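Side-chain contact in PUA domain-containing protein (Archaeoglobus fulgidus DSM 4304, PDB 2Q07), which probably binds RNA through its C-terminal PUA domain and belongs to the archaeosine synthase type 1 family linked to tRNA modification: residues R40-Y43 with L44-R47. Numbering follows the deposited sequence.
Sequences RKPY and LTSR
Thr45 reaches back to Arg40 and Pro42 across a tight turn. The extended Arg40 side chain passes it at about a right angle. From CB, which lies 4.3 Å from Ser46 CB, the Arg40 chain runs out with CG anti to the backbone N (chi1 175°). CG and CD pass beside Thr45 OG1, and CD also nears Thr45 O. NE of Arg40 comes to 3.1 Å from Thr45 OG1. At the tip, Thr45 O sits over the centre of one guanidinium face, 3.5 Å from CZ of Arg40, and NH2 ends near Thr45 CB. The same Thr45 O accepts a hydrogen bond from Arg50.

Residues 40-46 belong to the loop that joins strand 31-36 to helix 47-55, a beta-alpha connection within the DUF5591 family region, which is grouped with the UDG-like proteins. A cis peptide before Pro42 leads into a short 3-10 turn. Pro42 O takes two hydrogen bonds from Thr45, one from N (3.0 Å) and one from OG1 (3.0 Å). With chi1 at 73°, OG1 stands between the backbone N and the carbonyl carbon, which brings it to that oxygen. Thr45 CG2 rests against Pro42 CG at 3.9 Å. A valine here would probably cost Pro42 O its side-chain donor, with just the backbone N-H of this residue still bonding to it.

Tyr43 O is gripped twice by Ser46. Ser46 OG donates a hydrogen bond to Tyr43 O at 2.9 Å, in the carbonyl plane; Ser46 N donates a second from above that plane. As N-cap of helix 47-55, Ser46 OG also bonds His49 N.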
ATOM      1  N   ARG A  40      -1.402 -15.791   8.060  1.00 19.86           N
ATOM      2  CA  ARG A  40      -0.809 -14.688   8.801  1.00 19.98           C
ATOM      3  C   ARG A  40      -0.543 -13.483   7.902  1.00 20.71           C
ATOM      4  O   ARG A  40      -0.037 -13.626   6.794  1.00 17.09           O
ATOM      5  CB  ARG A  40       0.498 -15.118   9.465  1.00 19.53           C
ATOM      6  CG  ARG A  40       1.235 -13.969  10.163  1.00 22.62           C
ATOM      7  CD  ARG A  40       2.391 -14.476  11.001  1.00 22.43           C
ATOM      8  NE  ARG A  40       3.202 -13.389  11.545  1.00 24.82           N
ATOM      9  CZ  ARG A  40       4.279 -13.574  12.298  1.00 25.78           C
ATOM     10  NH1 ARG A  40       4.673 -14.802  12.600  1.00 26.26           N
ATOM     11  NH2 ARG A  40       4.974 -12.533  12.743  1.00 29.00           N
ATOM     12  N   LYS A  41      -0.905 -12.301   8.395  1.00 20.88           N
ATOM     13  CA  LYS A  41      -0.695 -11.052   7.671  1.00 22.71           C
ATOM     14  C   LYS A  41      -0.016 -10.058   8.622  1.00 21.17           C
ATOM     15  O   LYS A  41      -0.067 -10.231   9.839  1.00 21.07           O
ATOM     16  CB  LYS A  41      -2.032 -10.474   7.200  1.00 24.18           C
ATOM     17  CG  LYS A  41      -2.851 -11.395   6.300  1.00 25.53           C
ATOM     18  CD  LYS A  41      -4.147 -10.717   5.903  1.00 28.88           C
ATOM     19  CE  LYS A  41      -5.102 -11.680   5.216  1.00 32.50           C
ATOM     20  NZ  LYS A  41      -6.432 -11.041   4.973  1.00 35.12           N
ATOM     21  N   PRO A  42       0.674  -9.036   8.076  1.00 20.38           N
ATOM     22  CA  PRO A  42       0.837  -8.795   6.636  1.00 18.15           C
ATOM     23  C   PRO A  42       1.645  -9.946   6.039  1.00 18.09           C
ATOM     24  O   PRO A  42       2.554 -10.459   6.683  1.00 18.47           O
ATOM     25  CB  PRO A  42       1.568  -7.457   6.590  1.00 18.89           C
ATOM     26  CG  PRO A  42       2.390  -7.478   7.839  1.00 21.70           C
ATOM     27  CD  PRO A  42       1.411  -8.031   8.861  1.00 20.29           C
ATOM     28  N   TYR A  43       1.308 -10.341   4.816  1.00 18.89           N
ATOM     29  CA  TYR A  43       1.949 -11.472   4.145  1.00 17.94           C
ATOM     30  C   TYR A  43       3.462 -11.654   4.269  1.00 17.73           C
ATOM     31  O   TYR A  43       3.944 -12.787   4.366  1.00 17.61           O
ATOM     32  CB  TYR A  43       1.586 -11.463   2.665  1.00 17.34           C
ATOM     33  CG  TYR A  43       0.103 -11.342   2.406  1.00 21.41           C
ATOM     34  CD1 TYR A  43      -0.389 -10.345   1.565  1.00 21.17           C
ATOM     35  CD2 TYR A  43      -0.807 -12.238   2.974  1.00 20.50           C
ATOM     36  CE1 TYR A  43      -1.754 -10.240   1.289  1.00 24.00           C
ATOM     37  CE2 TYR A  43      -2.188 -12.142   2.700  1.00 21.02           C
ATOM     38  CZ  TYR A  43      -2.645 -11.138   1.856  1.00 24.38           C
ATOM     39  OH  TYR A  43      -3.984 -11.016   1.570  1.00 25.78           O
ATOM     40  N   LEU A  44       4.214 -10.563   4.267  1.00 16.45           N
ATOM     41  CA  LEU A  44       5.670 -10.672   4.346  1.00 18.04           C
ATOM     42  C   LEU A  44       6.196 -11.314   5.636  1.00 18.98           C
ATOM     43  O   LEU A  44       7.319 -11.826   5.666  1.00 20.12           O
ATOM     44  CB  LEU A  44       6.309  -9.294   4.160  1.00 18.53           C
ATOM     45  CG  LEU A  44       7.811  -9.252   3.912  1.00 18.49           C
ATOM     46  CD1 LEU A  44       8.163 -10.069   2.667  1.00 16.12           C
ATOM     47  CD2 LEU A  44       8.245  -7.790   3.742  1.00 22.03           C
ATOM     48  N   THR A  45       5.397 -11.287   6.696  1.00 17.99           N
ATOM     49  CA  THR A  45       5.811 -11.875   7.967  1.00 18.15           C
ATOM     50  C   THR A  45       5.360 -13.332   8.109  1.00 20.61           C
ATOM     51  O   THR A  45       5.633 -13.966   9.127  1.00 22.16           O
ATOM     52  CB  THR A  45       5.226 -11.107   9.169  1.00 19.95           C
ATOM     53  OG1 THR A  45       3.826 -11.386   9.267  1.00 14.29           O
ATOM     54  CG2 THR A  45       5.430  -9.600   9.005  1.00 18.92           C
ATOM     55  N   SER A  46       4.660 -13.864   7.109  1.00 18.98           N
ATOM     56  CA  SER A  46       4.191 -15.249   7.178  1.00 18.58           C
ATOM     57  C   SER A  46       5.344 -16.249   7.051  1.00 20.25           C
ATOM     58  O   SER A  46       6.366 -15.964   6.436  1.00 17.16           O
ATOM     59  CB  SER A  46       3.179 -15.530   6.066  1.00 21.57           C
ATOM     60  OG  SER A  46       3.833 -15.643   4.810  1.00 20.96           O
ATOM     61  N   ARG A  47       5.174 -17.433   7.625  1.00 20.84           N
ATOM     62  CA  ARG A  47       6.220 -18.440   7.535  1.00 22.46           C
ATOM     63  C   ARG A  47       6.520 -18.826   6.089  1.00 20.80           C
ATOM     64  O   ARG A  47       7.675 -18.979   5.715  1.00 23.17           O
ATOM     65  CB  ARG A  47       5.838 -19.683   8.337  1.00 22.88           C
ATOM     66  CG  ARG A  47       6.545 -19.776   9.671  1.00 24.04           C
ATOM     67  CD  ARG A  47       6.235 -21.100  10.322  1.00 24.30           C
ATOM     68  NE  ARG A  47       5.124 -21.017  11.256  1.00 24.49           N
ATOM     69  CZ  ARG A  47       4.428 -22.069  11.674  1.00 24.22           C
ATOM     70  NH1 ARG A  47       4.724 -23.281  11.225  1.00 24.01           N
ATOM     71  NH2 ARG A  47       3.465 -21.912  12.569  1.00 21.59           N
TER